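Lipase (Acinetobacter baumannii, PDB 4OPM) probably hydrolyses ester bonds of lipids, as a putative triacylglycerol lipase built on the alpha/beta hydrolase fold. Local coordinates at residues Gln88-Asp91 with Pro95-Ala98; Leu48-Leu53 with Gly123-Leu128; Arg62-Leu67 with Val73-Leu78; Glu99-Phe104 with Leu127-Gln132. One frame throughout, in Å; residues are numbered along the deposited sequence.

Contact 1: residues Gln88-Asp91 with Pro95-Ala98; sequences QDFD and PNLA
At the N-terminal end of helix 94-107 in this alpha/beta hydrolase fold, the incoming loop is tied to the first helical turn by Asn96. Its amide ND2 donates to the backbone O of Asp91 over 2.8 Å, with an N-H...O angle of 166°. The bond is thus nearly straight at the hydrogen; the donor lies in the carbonyl plane on a lone pair, and the acceptor lies in the amide plane. With CG anti to the backbone N, Asn96 reaches back to the loop. The carboxylate of Asp91 stacks on the same amide group, their planes only 6° apart, and its OD2 comes within 3.3 Å of Asn96 CB. Its other oxygen, OD1, accepts a hydrogen bond from the backbone N of Ser93. Phe90 lies beside the amide: CZ is 3.4 Å from Asn96 ND2, in an oblique approach with ring and amide planes 43° apart. Leu97 CD2 meets the edge of that ring at CE2, 4.2 Å away. Asn96 OD1 accepts from Lys100 NZ, one turn along the helix. Both ends of the amide are therefore engaged, which fixes its rotation, and Lys100, though partly neutralised by Glu99, may polarise it and favour ND2 as a donor.

Contact 2: residues Leu48-Leu53 with Gly123-Leu128; sequences LLIHGL and GSIALL
His51 ND1 donates to the backbone O of Gly52 over 2.7 Å, just beyond strand 46-50, while Ile50, the preceding residue, meets Ile125 and Ala126 of helix 121-132. This is the strand-to-helix core of the alpha/beta hydrolase fold, beside a GxSxG sequence that fits a nucleophile elbow, with Ser120 as its probable nucleophile. The histidine bond is in plane at both ends: the acceptor lies in the ring plane, the donor lies on a carbonyl lone pair, and the N-H...O angle is 157°. On the other side of the imidazole, NE2 bonds to the backbone N of Leu78, so two polar contacts set the ring's rotation. The CB of His51 points away from the helix, whereas that of Ile50 points toward it. The contact across the segments is wholly apolar and rests on one methyl group. With CG1 anti to the carbonyl carbon (chi1 -44°) and an extended chi2 of 168°, Ile50 projects CD1 to the helix surface. Leu101 of helix 94-107 and Ile116 of strand 114-119 also touch Ile50, enclosing it between sheet and helices. Ile50 CD1 lies 4.3 Å from Ile125 CG2 and 4.0 Å from Ala126 CB.

Contact 3: residues Arg62-Leu67 with Val73-Leu78; sequences RVAHYL and VIIPDL
Apolar contacts alone join Ala64 and Leu67 to Val73 and Ile75, inside the beta-alpha-beta unit made by strand 46-50, helix 61-64 and strand 72-76 of the alpha/beta hydrolase sheet. All four residues are buried, and each directs its CB toward the opposite segment. The residues on the strand are two apart, which puts Val73 and Ile75 on the same face of the sheet, facing residues 62-67. Val73 spreads its two methyl groups over two partners: CG2 lies 3.9 Å from Leu67 CB, and CG1 lies 4.3 Å from Ala64 CB. The torsion decides which branch meets which partner: with CG1 anti to the backbone N (chi1 -179°), CG1 is turned to Ala64 and CG2 to Leu67.

Backbone hydrogen bonds hold the other side of the interface in shape. Tyr66 N bonds to Val63 O and Leu67 N to Ala64 O at 2.8 Å, both three-residue spacings that keep the chain tightly coiled and bring Leu67 round to the strand.

Packing from outside completes the layer: Leu49 of the neighbouring strand touches Val73, Ile285 of helix 281-298 touches Leu67, and Trp60 touches Ile75. Ala64, with its small side chain, leaves its methyl group to receive the end of a longer one: Ile75 CD1, carried on a CG1 anti to the carbonyl carbon, stops 3.8 Å from Ala64 CB.

Contact 4: residues Glu99-Phe104 with Leu127-Gln132; sequences EKLRRF and LLYAGQ
Two helices packed on one face of the alpha/beta hydrolase sheet, 94-107 and 121-132, meet through Tyr129, with Arg102 and Leu101 as its partners. Arg102 NH1 donates to Tyr129 OH over 3.0 Å, at an N-H...O angle of 152°, with the oxygen at the guanidinium edge but tilted from its plane. The two flat groups are turned strongly against each other, 75° between planes, and the side chains cross at about a right angle. A bend at chi2 (66°) in Arg102 also brings its aliphatic part to the phenol: CD lies 3.4 Å from Tyr129 OH, and the ring edge at CE2 comes within 3.7 Å of Arg102 CA. Tyr129 thus reaches the neighbouring helix backbone with its edge while its hydroxyl is held by the arginine. Leu101 CD2 approaches Tyr129 CD2 obliquely at 4.3 Å. The same leucine also touches Leu48 and Ile50 of strand 46-50, so it packs against both tyrosine and sheet. Beyond the interface, Tyr133 forms a cation-pi contact with Arg102 and meets the Tyr129 ring. This combination of an apolar side facing the strands and a polar tyrosine-arginine bond farther out belongs to the helical layer covering the central sheet of the alpha/beta hydrolase fold.

Contact 3 closes first along the chain, then contact 1, then contact 4; contact 2 spans a longer loop in which contacts 1 and 3 are nested, and ends on the helix that contact 4 also uses. Contacts 2 and 4 have centres about 9 Å apart and share Leu127 and Leu128 of helix 121-132, while contacts 1 and 4 share helix 94-107, centres about 12 Å apart. Contacts 2 and 3, with centres also about 12 Å apart, reach neighbouring strands 46-50 and 72-76. Contacts 1 and 3 are farthest apart, centres about 22 Å. Contacts 2 and 4 lie by the probable nucleophile elbow, contact 3 belongs to a beta-alpha-beta unit, and contact 1 secures the start of helix 94-107 farther out.

Contact 1: residues Gln88-Asp91 with Pro95-Ala98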
# COMPACT_ATOMS: atom_id res chain seq x y z
N GLN A 88 22.89 -1.63 3.27
CA GLN A 88 22.88 -0.66 4.37
C GLN A 88 22.76 0.78 3.84
O GLN A 88 22.22 1.63 4.56
CB GLN A 88 24.12 -0.81 5.26
CG GLN A 88 24.11 -2.05 6.16
CD GLN A 88 22.99 -2.09 7.17
OE1 GLN A 88 22.03 -2.86 7.05
NE2 GLN A 88 23.07 -1.25 8.20
N ASP A 89 23.22 1.04 2.59
CA ASP A 89 23.19 2.36 1.95
C ASP A 89 22.08 2.48 0.87
O ASP A 89 22.16 3.34 -0.01
CB ASP A 89 24.57 2.65 1.32
CG ASP A 89 24.90 1.79 0.10
OD1 ASP A 89 24.61 0.56 0.14
OD2 ASP A 89 25.39 2.35 -0.90
N PHE A 90 21.04 1.63 0.96
CA PHE A 90 19.96 1.62 -0.03
C PHE A 90 19.28 2.98 -0.24
O PHE A 90 19.11 3.77 0.70
CB PHE A 90 18.90 0.57 0.36
CG PHE A 90 17.86 0.33 -0.71
CD1 PHE A 90 18.18 -0.37 -1.88
CD2 PHE A 90 16.55 0.80 -0.56
CE1 PHE A 90 17.22 -0.57 -2.88
CE2 PHE A 90 15.60 0.60 -1.56
CZ PHE A 90 15.94 -0.07 -2.72
N ASP A 91 18.89 3.24 -1.49
CA ASP A 91 18.16 4.43 -1.92
C ASP A 91 16.64 4.19 -1.76
O ASP A 91 16.01 3.51 -2.59
CB ASP A 91 18.55 4.78 -3.37
CG ASP A 91 17.70 5.84 -4.05
OD1 ASP A 91 16.95 6.56 -3.34
OD2 ASP A 91 17.82 5.99 -5.28
N PRO A 95 11.02 7.32 -6.57
CA PRO A 95 11.46 6.90 -7.92
C PRO A 95 12.23 5.56 -7.91
O PRO A 95 11.99 4.75 -8.80
CB PRO A 95 12.37 8.05 -8.37
CG PRO A 95 11.84 9.24 -7.64
CD PRO A 95 11.47 8.70 -6.29
N ASN A 96 13.12 5.34 -6.92
CA ASN A 96 13.88 4.08 -6.85
C ASN A 96 12.97 2.91 -6.45
O ASN A 96 13.12 1.81 -6.98
CB ASN A 96 15.09 4.16 -5.92
CG ASN A 96 16.05 3.01 -6.14
OD1 ASN A 96 16.36 2.66 -7.28
ND2 ASN A 96 16.48 2.34 -5.06
N LEU A 97 12.01 3.15 -5.55
CA LEU A 97 11.07 2.09 -5.16
C LEU A 97 10.24 1.65 -6.38
O LEU A 97 10.11 0.45 -6.61
CB LEU A 97 10.17 2.54 -3.99
CG LEU A 97 10.89 2.84 -2.66
CD1 LEU A 97 9.92 3.41 -1.64
CD2 LEU A 97 11.60 1.62 -2.10
N ALA A 98 9.77 2.60 -7.21
CA ALA A 98 8.97 2.28 -8.40
C ALA A 98 9.80 1.51 -9.45
O ALA A 98 9.33 0.50 -9.99
CB ALA A 98 8.40 3.55 -9.01

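Contact 2: residues Leu48-Leu53 with Gly123-Leu128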
# COMPACT_ATOMS: atom_id res chain seq x y z
N LEU A 48 -1.23 -6.82 -8.47
CA LEU A 48 -0.08 -6.41 -7.66
C LEU A 48 -0.59 -5.45 -6.58
O LEU A 48 -1.15 -4.40 -6.93
CB LEU A 48 1.02 -5.77 -8.53
CG LEU A 48 2.26 -5.22 -7.80
CD1 LEU A 48 3.08 -6.35 -7.17
CD2 LEU A 48 3.13 -4.39 -8.76
N LEU A 49 -0.41 -5.81 -5.30
CA LEU A 49 -0.88 -5.00 -4.16
C LEU A 49 0.29 -4.39 -3.45
O LEU A 49 1.19 -5.12 -3.03
CB LEU A 49 -1.75 -5.83 -3.18
CG LEU A 49 -2.87 -6.67 -3.79
CD1 LEU A 49 -3.61 -7.44 -2.71
CD2 LEU A 49 -3.83 -5.80 -4.56
N ILE A 50 0.30 -3.04 -3.36
CA ILE A 50 1.43 -2.28 -2.80
C ILE A 50 1.06 -1.59 -1.49
O ILE A 50 0.21 -0.70 -1.50
CB ILE A 50 1.97 -1.24 -3.83
CG1 ILE A 50 2.10 -1.84 -5.25
CG2 ILE A 50 3.30 -0.62 -3.35
CD1 ILE A 50 2.34 -0.79 -6.35
N HIS A 51 1.70 -1.99 -0.38
CA HIS A 51 1.46 -1.41 0.94
C HIS A 51 2.09 0.01 1.05
O HIS A 51 2.84 0.44 0.17
CB HIS A 51 1.98 -2.33 2.07
CG HIS A 51 3.48 -2.44 2.12
ND1 HIS A 51 4.26 -1.42 2.66
CD2 HIS A 51 4.28 -3.45 1.72
CE1 HIS A 51 5.51 -1.85 2.57
NE2 HIS A 51 5.57 -3.07 2.03
N GLY A 52 1.81 0.68 2.16
CA GLY A 52 2.30 2.03 2.42
C GLY A 52 3.49 2.12 3.35
O GLY A 52 4.10 1.10 3.70
N LEU A 53 3.82 3.36 3.77
CA LEU A 53 4.98 3.67 4.62
C LEU A 53 4.91 2.94 5.96
O LEU A 53 3.89 3.01 6.63
CB LEU A 53 5.07 5.19 4.85
CG LEU A 53 6.15 5.72 5.82
CD1 LEU A 53 7.54 5.52 5.28
CD2 LEU A 53 5.93 7.20 6.07
N GLY A 123 0.08 3.88 -3.06
CA GLY A 123 -0.68 4.53 -4.12
C GLY A 123 0.23 5.46 -4.92
O GLY A 123 0.14 5.52 -6.15
N SER A 124 1.14 6.18 -4.23
CA SER A 124 2.11 7.08 -4.90
C SER A 124 3.01 6.28 -5.84
O SER A 124 3.22 6.69 -6.98
CB SER A 124 2.98 7.82 -3.88
OG SER A 124 2.16 8.56 -2.99
N ILE A 125 3.51 5.13 -5.36
CA ILE A 125 4.36 4.22 -6.13
C ILE A 125 3.56 3.67 -7.32
O ILE A 125 4.08 3.66 -8.44
CB ILE A 125 4.92 3.08 -5.21
CG1 ILE A 125 5.90 3.68 -4.14
CG2 ILE A 125 5.62 2.00 -6.05
CD1 ILE A 125 6.23 2.73 -2.93
N ALA A 126 2.28 3.27 -7.09
CA ALA A 126 1.42 2.75 -8.16
C ALA A 126 1.23 3.80 -9.28
O ALA A 126 1.32 3.45 -10.45
CB ALA A 126 0.07 2.31 -7.59
N LEU A 127 1.05 5.08 -8.90
CA LEU A 127 0.90 6.21 -9.84
C LEU A 127 2.16 6.39 -10.69
O LEU A 127 2.07 6.51 -11.91
CB LEU A 127 0.58 7.51 -9.07
CG LEU A 127 -0.90 7.66 -8.62
CD1 LEU A 127 -1.04 8.69 -7.50
CD2 LEU A 127 -1.80 8.02 -9.79
N LEU A 128 3.34 6.36 -10.05
CA LEU A 128 4.61 6.50 -10.77
C LEU A 128 4.81 5.32 -11.73
O LEU A 128 5.20 5.51 -12.88
CB LEU A 128 5.78 6.64 -9.79
CG LEU A 128 7.06 7.29 -10.31
CD1 LEU A 128 6.77 8.66 -10.97
CD2 LEU A 128 8.06 7.45 -9.18

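Contact 3: residues Arg62-Leu67 with Val73-Leu78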
# COMPACT_ATOMS: atom_id res chain seq x y z
N ARG A 62 -6.51 -9.14 4.63
CA ARG A 62 -7.99 -9.12 4.74
C ARG A 62 -8.66 -8.90 3.38
O ARG A 62 -9.68 -9.52 3.10
CB ARG A 62 -8.44 -8.03 5.73
CG ARG A 62 -7.95 -8.29 7.13
CD ARG A 62 -8.45 -7.28 8.12
NE ARG A 62 -7.76 -7.50 9.38
CZ ARG A 62 -8.33 -7.67 10.56
NH1 ARG A 62 -9.65 -7.57 10.69
NH2 ARG A 62 -7.59 -7.91 11.63
N VAL A 63 -8.07 -8.05 2.54
CA VAL A 63 -8.58 -7.79 1.20
C VAL A 63 -8.18 -8.97 0.29
O VAL A 63 -9.03 -9.49 -0.47
CB VAL A 63 -8.06 -6.43 0.65
CG1 VAL A 63 -8.24 -6.32 -0.87
CG2 VAL A 63 -8.74 -5.25 1.36
N ALA A 64 -6.89 -9.38 0.33
CA ALA A 64 -6.39 -10.47 -0.53
C ALA A 64 -7.20 -11.75 -0.36
O ALA A 64 -7.42 -12.47 -1.32
CB ALA A 64 -4.92 -10.75 -0.24
N HIS A 65 -7.69 -12.02 0.87
CA HIS A 65 -8.53 -13.19 1.17
C HIS A 65 -9.67 -13.35 0.13
O HIS A 65 -10.03 -14.48 -0.21
CB HIS A 65 -9.11 -13.05 2.58
CG HIS A 65 -10.15 -14.07 2.92
ND1 HIS A 65 -9.81 -15.35 3.29
CD2 HIS A 65 -11.50 -13.94 2.98
CE1 HIS A 65 -10.95 -15.97 3.56
NE2 HIS A 65 -12.00 -15.16 3.37
N TYR A 66 -10.24 -12.23 -0.36
CA TYR A 66 -11.37 -12.26 -1.29
C TYR A 66 -10.95 -12.27 -2.76
O TYR A 66 -11.81 -12.35 -3.64
CB TYR A 66 -12.28 -11.03 -1.05
CG TYR A 66 -12.92 -11.06 0.32
CD1 TYR A 66 -14.08 -11.79 0.54
CD2 TYR A 66 -12.34 -10.40 1.40
CE1 TYR A 66 -14.65 -11.88 1.81
CE2 TYR A 66 -12.89 -10.49 2.68
CZ TYR A 66 -14.05 -11.22 2.88
OH TYR A 66 -14.62 -11.33 4.12
N LEU A 67 -9.64 -12.17 -3.03
CA LEU A 67 -9.14 -12.05 -4.40
C LEU A 67 -8.36 -13.27 -4.88
O LEU A 67 -8.23 -13.46 -6.09
CB LEU A 67 -8.23 -10.80 -4.49
CG LEU A 67 -8.90 -9.45 -4.19
CD1 LEU A 67 -7.88 -8.36 -4.02
CD2 LEU A 67 -9.94 -9.09 -5.26
N VAL A 73 -2.62 -13.15 -7.14
CA VAL A 73 -2.27 -12.03 -6.27
C VAL A 73 -0.79 -12.06 -5.88
O VAL A 73 -0.28 -13.09 -5.44
CB VAL A 73 -3.21 -12.04 -5.02
CG1 VAL A 73 -2.90 -10.88 -4.08
CG2 VAL A 73 -4.68 -12.01 -5.44
N ILE A 74 -0.11 -10.90 -6.04
CA ILE A 74 1.31 -10.72 -5.68
C ILE A 74 1.41 -9.54 -4.72
O ILE A 74 0.93 -8.45 -5.04
CB ILE A 74 2.19 -10.52 -6.95
CG1 ILE A 74 2.10 -11.75 -7.90
CG2 ILE A 74 3.66 -10.17 -6.58
CD1 ILE A 74 2.84 -13.03 -7.39
N ILE A 75 2.00 -9.76 -3.54
CA ILE A 75 2.06 -8.71 -2.51
C ILE A 75 3.48 -8.61 -1.95
O ILE A 75 3.83 -9.33 -1.02
CB ILE A 75 1.04 -8.94 -1.36
CG1 ILE A 75 -0.28 -9.58 -1.82
CG2 ILE A 75 0.82 -7.62 -0.56
CD1 ILE A 75 -1.26 -9.93 -0.65
N PRO A 76 4.28 -7.68 -2.45
CA PRO A 76 5.66 -7.59 -1.95
C PRO A 76 5.80 -6.78 -0.67
O PRO A 76 5.04 -5.83 -0.42
CB PRO A 76 6.40 -6.88 -3.09
CG PRO A 76 5.35 -6.03 -3.76
CD PRO A 76 4.03 -6.76 -3.58
N ASP A 77 6.81 -7.13 0.11
CA ASP A 77 7.32 -6.31 1.19
C ASP A 77 8.26 -5.31 0.52
O ASP A 77 9.26 -5.72 -0.09
CB ASP A 77 8.08 -7.13 2.24
CG ASP A 77 7.23 -7.82 3.28
OD1 ASP A 77 6.18 -7.25 3.67
OD2 ASP A 77 7.68 -8.86 3.79
N LEU A 78 7.95 -4.03 0.58
CA LEU A 78 8.85 -3.06 -0.03
C LEU A 78 10.13 -2.93 0.78
O LEU A 78 10.09 -3.18 1.99
CB LEU A 78 8.16 -1.67 -0.12
CG LEU A 78 6.91 -1.54 -1.00
CD1 LEU A 78 6.19 -0.23 -0.73
CD2 LEU A 78 7.26 -1.64 -2.49

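Contact 4: residues Glu99-Phe104 with Leu127-Gln132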
# COMPACT_ATOMS: atom_id res chain seq x y z
N GLU A 99 11.05 1.96 -9.70
CA GLU A 99 11.92 1.31 -10.67
C GLU A 99 12.31 -0.09 -10.16
O GLU A 99 12.29 -1.03 -10.95
CB GLU A 99 13.17 2.16 -10.95
CG GLU A 99 14.05 1.59 -12.06
CD GLU A 99 15.13 0.62 -11.62
OE1 GLU A 99 15.52 0.65 -10.44
OE2 GLU A 99 15.59 -0.18 -12.47
N LYS A 100 12.64 -0.24 -8.86
CA LYS A 100 13.03 -1.56 -8.33
C LYS A 100 11.81 -2.50 -8.28
O LYS A 100 11.96 -3.70 -8.51
CB LYS A 100 13.72 -1.45 -6.96
CG LYS A 100 15.10 -0.78 -7.03
CD LYS A 100 16.11 -1.54 -7.93
CE LYS A 100 17.48 -0.94 -7.95
NZ LYS A 100 17.50 0.39 -8.65
N LEU A 101 10.60 -1.95 -8.07
CA LEU A 101 9.39 -2.76 -8.11
C LEU A 101 9.19 -3.28 -9.55
O LEU A 101 8.86 -4.45 -9.72
CB LEU A 101 8.17 -1.96 -7.63
CG LEU A 101 6.85 -2.70 -7.62
CD1 LEU A 101 6.83 -3.81 -6.57
CD2 LEU A 101 5.70 -1.73 -7.40
N ARG A 102 9.47 -2.45 -10.58
CA ARG A 102 9.39 -2.91 -11.97
C ARG A 102 10.38 -4.07 -12.21
O ARG A 102 10.02 -5.07 -12.84
CB ARG A 102 9.65 -1.76 -12.96
CG ARG A 102 9.67 -2.18 -14.44
CD ARG A 102 8.32 -2.67 -14.93
NE ARG A 102 8.43 -3.29 -16.25
CZ ARG A 102 7.61 -4.22 -16.72
NH1 ARG A 102 6.59 -4.66 -15.97
NH2 ARG A 102 7.78 -4.72 -17.93
N ARG A 103 11.62 -3.95 -11.70
CA ARG A 103 12.64 -5.01 -11.84
C ARG A 103 12.14 -6.31 -11.19
O ARG A 103 12.34 -7.40 -11.75
CB ARG A 103 14.00 -4.60 -11.24
CG ARG A 103 14.65 -3.35 -11.87
CD ARG A 103 15.24 -3.57 -13.26
NE ARG A 103 14.24 -3.55 -14.33
CZ ARG A 103 13.76 -2.45 -14.91
NH1 ARG A 103 14.17 -1.25 -14.52
NH2 ARG A 103 12.86 -2.55 -15.88
N PHE A 104 11.45 -6.19 -10.03
CA PHE A 104 10.86 -7.32 -9.33
C PHE A 104 9.76 -7.97 -10.19
O PHE A 104 9.75 -9.18 -10.32
CB PHE A 104 10.29 -6.89 -7.96
CG PHE A 104 9.37 -7.93 -7.35
CD1 PHE A 104 9.89 -9.07 -6.74
CD2 PHE A 104 7.99 -7.78 -7.42
CE1 PHE A 104 9.03 -10.05 -6.21
CE2 PHE A 104 7.13 -8.75 -6.88
CZ PHE A 104 7.66 -9.88 -6.29
N LEU A 127 1.05 5.08 -8.90
CA LEU A 127 0.90 6.21 -9.84
C LEU A 127 2.16 6.39 -10.69
O LEU A 127 2.07 6.51 -11.91
CB LEU A 127 0.58 7.51 -9.07
CG LEU A 127 -0.90 7.66 -8.62
CD1 LEU A 127 -1.04 8.69 -7.50
CD2 LEU A 127 -1.80 8.02 -9.79
N LEU A 128 3.34 6.36 -10.05
CA LEU A 128 4.61 6.50 -10.77
C LEU A 128 4.81 5.32 -11.73
O LEU A 128 5.20 5.51 -12.88
CB LEU A 128 5.78 6.64 -9.79
CG LEU A 128 7.06 7.29 -10.31
CD1 LEU A 128 6.77 8.66 -10.97
CD2 LEU A 128 8.06 7.45 -9.18
N TYR A 129 4.49 4.11 -11.27
CA TYR A 129 4.57 2.89 -12.07
C TYR A 129 3.65 2.99 -13.30
O TYR A 129 4.12 2.73 -14.42
CB TYR A 129 4.19 1.67 -11.21
CG TYR A 129 4.50 0.34 -11.87
CD1 TYR A 129 3.67 -0.18 -12.86
CD2 TYR A 129 5.60 -0.42 -11.47
CE1 TYR A 129 3.93 -1.41 -13.45
CE2 TYR A 129 5.87 -1.66 -12.05
CZ TYR A 129 5.03 -2.15 -13.03
OH TYR A 129 5.30 -3.36 -13.62
N ALA A 130 2.38 3.41 -13.11
CA ALA A 130 1.38 3.54 -14.17
C ALA A 130 1.80 4.57 -15.23
O ALA A 130 1.52 4.37 -16.42
CB ALA A 130 0.05 3.93 -13.60
N GLY A 131 2.47 5.63 -14.78
CA GLY A 131 2.96 6.69 -15.66
C GLY A 131 4.19 6.27 -16.44
O GLY A 131 4.30 6.60 -17.63
N GLN A 132 5.13 5.56 -15.79
CA GLN A 132 6.38 5.13 -16.43
C GLN A 132 6.19 3.88 -17.29
O GLN A 132 6.89 3.74 -18.29
CB GLN A 132 7.47 4.88 -15.37
CG GLN A 132 7.96 6.16 -14.65
CD GLN A 132 8.85 5.90 -13.45
OE1 GLN A 132 8.83 4.83 -12.82
NE2 GLN A 132 9.63 6.91 -13.07